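Local coordinates for protein lactaldehyde dehydrogenase (Escherichia coli, PDB 2IMP) that oxidises L-lactaldehyde irreversibly to L-lactate with NAD+, and also glycolaldehyde, as a homotetrameric aldehyde dehydrogenase serving L-fucose and L-rhamnose breakdown, at residues V174-E179 against E210-E215; H7-D12 against A43-K48. All blocks are in the same frame, centred on the assembly; numbering follows the deposited sequence.

Contact 1. Residues V174-E179 against E210-E215; sequences VIKPSE and ETVGQE. With NAI (1,4-dihydronicotinamide adenine dinucleotide), chain D.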
ATOM      1  N   VAL A 174      25.763  -3.360 -14.797  1.00 10.97           N
ATOM      2  CA  VAL A 174      26.754  -3.043 -15.801  1.00  9.73           C
ATOM      3  C   VAL A 174      26.232  -1.872 -16.623  1.00 10.83           C
ATOM      4  O   VAL A 174      25.197  -1.979 -17.287  1.00 13.09           O
ATOM      5  CB  VAL A 174      27.025  -4.209 -16.777  1.00 10.79           C
ATOM      6  CG1 VAL A 174      28.032  -3.755 -17.836  1.00 10.86           C
ATOM      7  CG2 VAL A 174      27.560  -5.422 -16.030  1.00  7.62           C
ATOM      8  N   ILE A 175      26.930  -0.753 -16.555  1.00  9.49           N
ATOM      9  CA  ILE A 175      26.508   0.425 -17.276  1.00 10.10           C
ATOM     10  C   ILE A 175      27.378   0.825 -18.481  1.00 12.75           C
ATOM     11  O   ILE A 175      28.604   0.706 -18.451  1.00 11.83           O
ATOM     12  CB  ILE A 175      26.431   1.632 -16.308  1.00 11.60           C
ATOM     13  CG1 ILE A 175      25.196   1.489 -15.413  1.00 15.04           C
ATOM     14  CG2 ILE A 175      26.428   2.941 -17.085  1.00 11.43           C
ATOM     15  CD1 ILE A 175      25.073   2.559 -14.376  1.00 19.26           C
ATOM     16  N   LYS A 176      26.711   1.267 -19.541  1.00 13.52           N
ATOM     17  CA  LYS A 176      27.393   1.781 -20.719  1.00 12.80           C
ATOM     18  C   LYS A 176      26.915   3.199 -21.012  1.00 12.29           C
ATOM     19  O   LYS A 176      25.758   3.409 -21.371  1.00 12.59           O
ATOM     20  CB  LYS A 176      27.148   0.940 -21.972  1.00 13.52           C
ATOM     21  CG  LYS A 176      28.023   1.423 -23.146  1.00 13.88           C
ATOM     22  CD  LYS A 176      27.586   0.881 -24.498  1.00 11.84           C
ATOM     23  CE  LYS A 176      26.486   1.722 -25.117  1.00 10.70           C
ATOM     24  NZ  LYS A 176      26.959   3.105 -25.457  1.00 12.94           N
ATOM     25  N   PRO A 177      27.790   4.192 -20.828  1.00 12.97           N
ATOM     26  CA  PRO A 177      27.357   5.560 -21.101  1.00 12.69           C
ATOM     27  C   PRO A 177      27.322   5.778 -22.625  1.00 13.20           C
ATOM     28  O   PRO A 177      27.787   4.930 -23.385  1.00 12.05           O
ATOM     29  CB  PRO A 177      28.444   6.389 -20.439  1.00 13.66           C
ATOM     30  CG  PRO A 177      29.688   5.569 -20.737  1.00 14.73           C
ATOM     31  CD  PRO A 177      29.220   4.138 -20.461  1.00 11.74           C
ATOM     32  N   SER A 178      26.741   6.889 -23.058  1.00 14.27           N
ATOM     33  CA  SER A 178      26.742   7.201 -24.480  1.00 14.18           C
ATOM     34  C   SER A 178      28.188   7.441 -24.949  1.00 14.90           C
ATOM     35  O   SER A 178      29.000   7.950 -24.172  1.00 15.32           O
ATOM     36  CB  SER A 178      25.921   8.468 -24.743  1.00 16.33           C
ATOM     37  OG  SER A 178      26.267   9.060 -25.990  1.00 14.27           O
ATOM     38  N   GLU A 179      28.512   7.063 -26.181  1.00 15.71           N
ATOM     39  CA  GLU A 179      29.863   7.287 -26.680  1.00 18.33           C
ATOM     40  C   GLU A 179      30.233   8.785 -26.786  1.00 17.48           C
ATOM     41  O   GLU A 179      31.406   9.138 -26.878  1.00 16.59           O
ATOM     42  CB  GLU A 179      30.064   6.618 -28.047  1.00 20.35           C
ATOM     43  CG  GLU A 179      29.040   6.996 -29.106  1.00 24.95           C
ATOM     44  CD  GLU A 179      27.885   6.010 -29.177  1.00 29.61           C
ATOM     45  OE1 GLU A 179      27.695   5.407 -30.255  1.00 29.33           O
ATOM     46  OE2 GLU A 179      27.174   5.831 -28.156  1.00 28.60           O
ATOM     47  N   GLU A 210      25.501  -0.422 -31.198  1.00 22.24           N
ATOM     48  CA  GLU A 210      25.436  -1.634 -32.013  1.00 24.72           C
ATOM     49  C   GLU A 210      26.280  -2.816 -31.482  1.00 21.66           C
ATOM     50  O   GLU A 210      25.940  -3.981 -31.688  1.00 23.04           O
ATOM     51  CB  GLU A 210      25.877  -1.324 -33.450  1.00 28.19           C
ATOM     52  CG  GLU A 210      25.032  -0.284 -34.185  1.00 35.81           C
ATOM     53  CD  GLU A 210      25.072   1.106 -33.545  1.00 40.65           C
ATOM     54  OE1 GLU A 210      26.099   1.464 -32.922  1.00 40.39           O
ATOM     55  OE2 GLU A 210      24.074   1.852 -33.684  1.00 42.98           O
ATOM     56  N   THR A 211      27.378  -2.496 -30.813  1.00 20.39           N
ATOM     57  CA  THR A 211      28.267  -3.509 -30.261  1.00 20.07           C
ATOM     58  C   THR A 211      28.034  -3.804 -28.754  1.00 20.15           C
ATOM     59  O   THR A 211      27.337  -4.756 -28.390  1.00 18.55           O
ATOM     60  CB  THR A 211      29.739  -3.088 -30.448  1.00 21.35           C
ATOM     61  OG1 THR A 211      29.919  -1.767 -29.925  1.00 20.43           O
ATOM     62  CG2 THR A 211      30.120  -3.096 -31.931  1.00 20.25           C
ATOM     63  N   VAL A 212      28.631  -2.980 -27.903  1.00 17.86           N
ATOM     64  CA  VAL A 212      28.490  -3.142 -26.469  1.00 15.69           C
ATOM     65  C   VAL A 212      27.024  -3.065 -25.987  1.00 14.92           C
ATOM     66  O   VAL A 212      26.580  -3.900 -25.201  1.00 15.18           O
ATOM     67  CB  VAL A 212      29.317  -2.079 -25.715  1.00 15.19           C
ATOM     68  CG1 VAL A 212      29.209  -2.300 -24.207  1.00 14.06           C
ATOM     69  CG2 VAL A 212      30.777  -2.147 -26.165  1.00 15.02           C
ATOM     70  N   GLY A 213      26.293  -2.065 -26.473  1.00 13.77           N
ATOM     71  CA  GLY A 213      24.902  -1.907 -26.081  1.00 14.73           C
ATOM     72  C   GLY A 213      24.081  -3.151 -26.359  1.00 15.18           C
ATOM     73  O   GLY A 213      23.305  -3.601 -25.512  1.00 14.86           O
ATOM     74  N   GLN A 214      24.241  -3.708 -27.556  1.00 16.83           N
ATOM     75  CA  GLN A 214      23.510  -4.911 -27.922  1.00 15.96           C
ATOM     76  C   GLN A 214      23.830  -6.118 -27.024  1.00 16.06           C
ATOM     77  O   GLN A 214      22.944  -6.918 -26.715  1.00 13.85           O
ATOM     78  CB  GLN A 214      23.765  -5.258 -29.388  1.00 18.14           C
ATOM     79  CG  GLN A 214      22.887  -4.469 -30.351  1.00 19.49           C
ATOM     80  CD  GLN A 214      21.421  -4.876 -30.272  1.00 19.47           C
ATOM     81  OE1 GLN A 214      21.070  -6.011 -30.585  1.00 19.32           O
ATOM     82  NE2 GLN A 214      20.561  -3.950 -29.849  1.00 18.37           N
ATOM     83  N   GLU A 215      25.088  -6.239 -26.609  1.00 14.24           N
ATOM     84  CA  GLU A 215      25.462  -7.339 -25.721  1.00 15.25           C
ATOM     85  C   GLU A 215      24.809  -7.169 -24.317  1.00 14.54           C
ATOM     86  O   GLU A 215      24.430  -8.144 -23.665  1.00 13.73           O
ATOM     87  CB  GLU A 215      26.990  -7.425 -25.607  1.00 14.44           C
ATOM     88  CG  GLU A 215      27.536  -8.575 -24.763  1.00 17.28           C
ATOM     89  CD  GLU A 215      27.040  -9.957 -25.193  1.00 17.45           C
ATOM     90  OE1 GLU A 215      26.749 -10.157 -26.388  1.00 19.64           O
ATOM     91  OE2 GLU A 215      26.962 -10.854 -24.329  1.00 17.04           O
TER
HETATM   92  PA  NAI D 506      20.398   6.967 -28.663  0.50 26.44           P
HETATM   93  O1A NAI D 506      19.372   5.914 -28.607  0.50 29.52           O
HETATM   94  O2A NAI D 506      20.952   7.190 -30.075  0.50 27.21           O
HETATM   95  O5B NAI D 506      21.583   6.595 -27.659  0.50 24.58           O
HETATM   96  C5B NAI D 506      21.391   6.318 -26.280  0.50 19.43           C
HETATM   97  C4B NAI D 506      22.168   5.069 -25.833  0.50 15.44           C
HETATM   98  O4B NAI D 506      21.718   3.900 -26.521  0.50 12.67           O
HETATM   99  C3B NAI D 506      23.681   5.137 -26.093  0.50 13.56           C
HETATM  100  O3B NAI D 506      24.394   4.639 -24.963  0.50 13.82           O
HETATM  101  C2B NAI D 506      23.846   4.312 -27.353  0.50 11.93           C
HETATM  102  O2B NAI D 506      25.133   3.804 -27.588  0.50 12.63           O
HETATM  103  C1B NAI D 506      22.803   3.239 -27.168  0.50 13.34           C
HETATM  104  N9A NAI D 506      22.349   2.610 -28.443  0.50 12.70           N
HETATM  105  C8A NAI D 506      22.107   3.170 -29.697  0.50 11.76           C
HETATM  106  N7A NAI D 506      21.711   2.176 -30.550  0.50 12.60           N
HETATM  107  C5A NAI D 506      21.698   1.007 -29.874  0.50 12.38           C
HETATM  108  C6A NAI D 506      21.374  -0.315 -30.244  0.50 13.56           C
HETATM  109  N6A NAI D 506      20.999  -0.604 -31.489  0.50 13.95           N
HETATM  110  N1A NAI D 506      21.458  -1.337 -29.286  0.50 13.21           N
HETATM  111  C2A NAI D 506      21.853  -1.049 -27.972  0.50 11.45           C
HETATM  112  N3A NAI D 506      22.173   0.270 -27.611  0.50 11.41           N
HETATM  113  C4A NAI D 506      22.091   1.274 -28.546  0.50 12.26           C
HETATM  114  O3  NAI D 506      19.684   8.283 -28.086  0.50 32.48           O
HETATM  115  PN  NAI D 506      20.375   9.686 -27.694  0.50 38.95           P
HETATM  116  O1N NAI D 506      21.525   9.477 -26.797  0.50 38.81           O
HETATM  117  O2N NAI D 506      19.275  10.584 -27.203  0.50 38.34           O
HETATM  118  O5D NAI D 506      20.830  10.208 -29.158  0.50 38.29           O
HETATM  119  C5D NAI D 506      22.144  10.199 -29.657  0.50 41.04           C
HETATM  120  C4D NAI D 506      22.082  10.723 -31.074  0.50 43.57           C
HETATM  121  O4D NAI D 506      23.334  10.490 -31.711  0.50 43.78           O
HETATM  122  C3D NAI D 506      21.041  10.283 -32.129  0.50 44.70           C
HETATM  123  O3D NAI D 506      20.083  11.305 -32.325  0.50 44.16           O
HETATM  124  C2D NAI D 506      21.824   9.977 -33.379  0.50 44.88           C
HETATM  125  O2D NAI D 506      21.192  10.437 -34.552  0.50 44.82           O
HETATM  126  C1D NAI D 506      23.155  10.632 -33.103  0.50 44.46           C
HETATM  127  N1N NAI D 506      24.243   9.996 -33.914  0.50 45.88           N
HETATM  128  C2N NAI D 506      24.861   8.858 -33.384  0.50 47.82           C
HETATM  129  C3N NAI D 506      25.901   8.221 -34.113  0.50 47.47           C
HETATM  130  C7N NAI D 506      26.586   6.992 -33.556  0.50 47.42           C
HETATM  131  O7N NAI D 506      27.601   6.399 -34.298  0.50 48.37           O
HETATM  132  N7N NAI D 506      26.267   6.441 -32.384  0.50 48.15           N
HETATM  133  C4N NAI D 506      26.291   8.768 -35.380  0.50 47.42           C
HETATM  134  C5N NAI D 506      25.647   9.928 -35.903  0.50 47.29           C
HETATM  135  C6N NAI D 506      24.618  10.535 -35.148  0.50 46.83           C
HETATM  136  O   HOH W   1      25.794   3.895 -31.051  1.00 46.62           O
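K176, at the end of its strand, lays its aliphatic chain across V212 of the facing helix, K176 CD lying 3.6 Å from V212 CG1. The same methylene comes within 3.8 Å of G213 N, so the carbon portion of the lysine rests on the helix at V212 and G213 while its charge is carried onward. Two successive bends, chi3 85° and chi4 65°, curl the tip back toward its own loop and the cofactor. There K176 NZ donates to P177 O (2.9 Å), tilted off the carbonyl plane. It also donates to both adenosine-ribose hydroxyls, K176 NZ lying 2.9 Å from NAI O2B and 3.0 Å from NAI O3B. With G207 O, four oxygens surround the amine and must share its three hydrogens. E179 OE2 accepts from NAI O2B at 2.9 Å, while a water links E179 OE1 to E210. An alanine in place of K176 would probably leave both ribose hydroxyls without their amine donor and open a gap beside V212. G213, with no side chain to interpose, admits the adenine to 3.5 Å between G213 C and NAI C2A, and Q214 NE2 meets NAI N1A at 2.8 Å, almost straight (176°). This is the adenosine site of a Rossmann-like fold: a lysine ending a strand and a glutamate in the following loop hold the ribose diol, and the carboxylate would probably repel a 2'-phosphate, consistent with a preference for NAD+.

Contact 2. Residues H7-D12 against A43-K48; sequences HPMYID and AEDARK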
ATOM      1  N   HIS A   7      40.652   6.581 -21.794  1.00 23.49           N
ATOM      2  CA  HIS A   7      39.956   5.923 -20.697  1.00 20.42           C
ATOM      3  C   HIS A   7      39.890   4.388 -20.704  1.00 18.86           C
ATOM      4  O   HIS A   7      39.779   3.753 -21.755  1.00 18.23           O
ATOM      5  CB  HIS A   7      38.526   6.470 -20.597  1.00 19.43           C
ATOM      6  CG  HIS A   7      38.454   7.914 -20.203  1.00 17.96           C
ATOM      7  ND1 HIS A   7      38.964   8.386 -19.013  1.00 17.58           N
ATOM      8  CD2 HIS A   7      37.923   8.986 -20.834  1.00 17.87           C
ATOM      9  CE1 HIS A   7      38.749   9.687 -18.928  1.00 16.66           C
ATOM     10  NE2 HIS A   7      38.118  10.077 -20.021  1.00 16.75           N
ATOM     11  N   PRO A   8      39.989   3.784 -19.509  1.00 18.09           N
ATOM     12  CA  PRO A   8      39.922   2.334 -19.335  1.00 16.43           C
ATOM     13  C   PRO A   8      38.482   2.017 -18.873  1.00 18.41           C
ATOM     14  O   PRO A   8      37.752   2.915 -18.438  1.00 16.60           O
ATOM     15  CB  PRO A   8      40.911   2.081 -18.212  1.00 17.36           C
ATOM     16  CG  PRO A   8      40.670   3.270 -17.326  1.00 16.70           C
ATOM     17  CD  PRO A   8      40.576   4.420 -18.311  1.00 15.90           C
ATOM     18  N   MET A   9      38.084   0.757 -18.982  1.00 17.20           N
ATOM     19  CA  MET A   9      36.772   0.366 -18.510  1.00 17.03           C
ATOM     20  C   MET A   9      36.842  -0.014 -17.020  1.00 16.55           C
ATOM     21  O   MET A   9      37.936  -0.146 -16.464  1.00 17.55           O
ATOM     22  CB  MET A   9      36.240  -0.828 -19.317  1.00 16.13           C
ATOM     23  CG  MET A   9      35.911  -0.507 -20.776  1.00 17.55           C
ATOM     24  SD  MET A   9      35.207  -1.913 -21.696  1.00 18.15           S
ATOM     25  CE  MET A   9      36.049  -1.731 -23.286  1.00 16.13           C
ATOM     26  N   TYR A  10      35.696  -0.147 -16.374  1.00 13.94           N
ATOM     27  CA  TYR A  10      35.694  -0.553 -14.982  1.00 13.85           C
ATOM     28  C   TYR A  10      34.976  -1.894 -14.833  1.00 14.19           C
ATOM     29  O   TYR A  10      33.748  -1.957 -14.859  1.00 13.81           O
ATOM     30  CB  TYR A  10      35.027   0.501 -14.099  1.00 13.09           C
ATOM     31  CG  TYR A  10      35.287   0.279 -12.631  1.00 13.83           C
ATOM     32  CD1 TYR A  10      36.553   0.513 -12.084  1.00 13.72           C
ATOM     33  CD2 TYR A  10      34.280  -0.193 -11.787  1.00 12.29           C
ATOM     34  CE1 TYR A  10      36.804   0.292 -10.725  1.00 14.41           C
ATOM     35  CE2 TYR A  10      34.520  -0.420 -10.429  1.00 12.89           C
ATOM     36  CZ  TYR A  10      35.782  -0.182  -9.908  1.00 14.76           C
ATOM     37  OH  TYR A  10      36.021  -0.416  -8.578  1.00 13.95           O
ATOM     38  N   ILE A  11      35.765  -2.955 -14.714  1.00 15.84           N
ATOM     39  CA  ILE A  11      35.238  -4.305 -14.616  1.00 16.69           C
ATOM     40  C   ILE A  11      35.722  -5.111 -13.393  1.00 17.38           C
ATOM     41  O   ILE A  11      36.920  -5.205 -13.126  1.00 18.70           O
ATOM     42  CB  ILE A  11      35.582  -5.087 -15.904  1.00 16.64           C
ATOM     43  CG1 ILE A  11      34.986  -4.356 -17.111  1.00 18.99           C
ATOM     44  CG2 ILE A  11      35.060  -6.519 -15.815  1.00 16.33           C
ATOM     45  CD1 ILE A  11      35.505  -4.834 -18.458  1.00 18.46           C
ATOM     46  N   ASP A  12      34.765  -5.678 -12.667  1.00 14.77           N
ATOM     47  CA  ASP A  12      35.032  -6.481 -11.485  1.00 14.72           C
ATOM     48  C   ASP A  12      35.910  -5.812 -10.394  1.00 14.65           C
ATOM     49  O   ASP A  12      36.868  -6.410  -9.896  1.00 11.39           O
ATOM     50  CB  ASP A  12      35.644  -7.830 -11.899  1.00 15.06           C
ATOM     51  CG  ASP A  12      35.582  -8.874 -10.784  1.00 16.47           C
ATOM     52  OD1 ASP A  12      34.861  -8.650  -9.787  1.00 15.86           O
ATOM     53  OD2 ASP A  12      36.243  -9.926 -10.913  1.00 15.02           O
ATOM     54  N   ALA A  43      31.376  -6.929 -27.640  1.00 21.60           N
ATOM     55  CA  ALA A  43      30.581  -7.836 -26.823  1.00 22.00           C
ATOM     56  C   ALA A  43      31.382  -8.544 -25.698  1.00 22.31           C
ATOM     57  O   ALA A  43      30.951  -8.575 -24.544  1.00 22.06           O
ATOM     58  CB  ALA A  43      29.903  -8.873 -27.716  1.00 21.22           C
ATOM     59  N   GLU A  44      32.543  -9.093 -26.042  1.00 23.72           N
ATOM     60  CA  GLU A  44      33.366  -9.774 -25.049  1.00 24.01           C
ATOM     61  C   GLU A  44      33.647  -8.920 -23.790  1.00 22.08           C
ATOM     62  O   GLU A  44      33.661  -9.441 -22.677  1.00 22.02           O
ATOM     63  CB  GLU A  44      34.680 -10.238 -25.682  1.00 28.74           C
ATOM     64  CG  GLU A  44      35.448  -9.137 -26.397  1.00 37.02           C
ATOM     65  CD  GLU A  44      36.412  -9.680 -27.438  1.00 41.06           C
ATOM     66  OE1 GLU A  44      37.272 -10.514 -27.080  1.00 45.00           O
ATOM     67  OE2 GLU A  44      36.307  -9.268 -28.617  1.00 43.54           O
ATOM     68  N   ASP A  45      33.865  -7.622 -23.980  1.00 20.74           N
ATOM     69  CA  ASP A  45      34.097  -6.734 -22.845  1.00 20.87           C
ATOM     70  C   ASP A  45      32.844  -6.644 -21.957  1.00 20.17           C
ATOM     71  O   ASP A  45      32.929  -6.643 -20.726  1.00 19.78           O
ATOM     72  CB  ASP A  45      34.482  -5.338 -23.335  1.00 22.03           C
ATOM     73  CG  ASP A  45      35.716  -5.358 -24.210  1.00 23.60           C
ATOM     74  OD1 ASP A  45      36.777  -5.793 -23.718  1.00 23.65           O
ATOM     75  OD2 ASP A  45      35.622  -4.946 -25.385  1.00 23.51           O
ATOM     76  N   ALA A  46      31.688  -6.574 -22.609  1.00 18.09           N
ATOM     77  CA  ALA A  46      30.425  -6.546 -21.891  1.00 18.64           C
ATOM     78  C   ALA A  46      30.227  -7.860 -21.111  1.00 18.09           C
ATOM     79  O   ALA A  46      29.800  -7.853 -19.955  1.00 16.05           O
ATOM     80  CB  ALA A  46      29.262  -6.332 -22.870  1.00 14.98           C
ATOM     81  N   ARG A  47      30.561  -8.977 -21.764  1.00 18.65           N
ATOM     82  CA  ARG A  47      30.439 -10.282 -21.130  1.00 20.37           C
ATOM     83  C   ARG A  47      31.297 -10.407 -19.867  1.00 20.67           C
ATOM     84  O   ARG A  47      30.856 -10.969 -18.865  1.00 20.64           O
ATOM     85  CB  ARG A  47      30.810 -11.402 -22.104  1.00 22.56           C
ATOM     86  CG  ARG A  47      29.939 -11.462 -23.334  1.00 26.78           C
ATOM     87  CD  ARG A  47      30.019 -12.823 -24.012  1.00 31.90           C
ATOM     88  NE  ARG A  47      29.176 -12.860 -25.205  1.00 35.40           N
ATOM     89  CZ  ARG A  47      29.601 -12.569 -26.431  1.00 37.08           C
ATOM     90  NH1 ARG A  47      30.868 -12.231 -26.633  1.00 38.60           N
ATOM     91  NH2 ARG A  47      28.754 -12.600 -27.452  1.00 37.27           N
ATOM     92  N   LYS A  48      32.522  -9.885 -19.926  1.00 21.06           N
ATOM     93  CA  LYS A  48      33.393  -9.917 -18.758  1.00 21.37           C
ATOM     94  C   LYS A  48      32.760  -9.156 -17.579  1.00 19.51           C
ATOM     95  O   LYS A  48      32.794  -9.610 -16.432  1.00 19.42           O
ATOM     96  CB  LYS A  48      34.757  -9.301 -19.085  1.00 25.20           C
ATOM     97  CG  LYS A  48      35.592 -10.111 -20.061  1.00 32.42           C
ATOM     98  CD  LYS A  48      36.876  -9.377 -20.440  1.00 36.97           C
ATOM     99  CE  LYS A  48      37.616 -10.112 -21.553  1.00 40.87           C
ATOM    100  NZ  LYS A  48      38.784  -9.344 -22.073  1.00 42.62           N
TER
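The N-terminal strand 5-11 meets the first turns of helix 43-62 through M9 and I11, which point toward D45 and K48 while Y10 between them faces elsewhere. Strand 9-11 and helix 43-48 run at 38° to one another, with their axes 9.5 Å apart at closest. M9 crosses D45 at about a right angle: M9 SD lies 3.9 Å from D45 CB, and the methyl M9 CE sits over the face of the carboxylate, 3.8 Å from D45 CG and at similar range from both oxygens. Q42, just ahead of the helix, helps to hold that carboxylate by donating its backbone N to D45 OD2; W18 packs on both M9 and D45. In the fold, strand 5-11 belongs to a small mixed sheet, between 14-16 and 34-39, and Y10 also bonds through its backbone to L204, bringing the strand up beside the nucleotide-binding sheet. Further along, I11 divides its two branches between successive turns of the helix. With CG1 anti to the carbonyl carbon (chi1 -59°), I11 CD1 reaches D45 O at 3.9 Å, whereas I11 CG2 rests 3.9 Å from K48 O. K48 adds its CB, 4.3 Å from I11 CG2, before its extended chain leads the amine away from the strand. Just beyond, D12 OD2 forms salt bridges with R55, on helix 43-62, and with R199, before strand 202-204.

Contact 2 closes in the chain before contact 1 opens, yet their centres are only 10 Å apart, because helix 43-62 lies between strand 5-11 and helix 209-218. E215 makes most of the join: E215 OE2 forms a salt bridge with R47 NE at 3.1 Å, and E215 CG packs 3.4 Å from A46 CB. V212, which bears on K176 in contact 1, adds a looser touch, its CG1 4.2 Å from that same A46 CB. The side chain of M9 is about 8 Å from that of K176 but about 13 Å from the NADH, so contact 1 meets the cofactor directly while contact 2 lies a layer behind it.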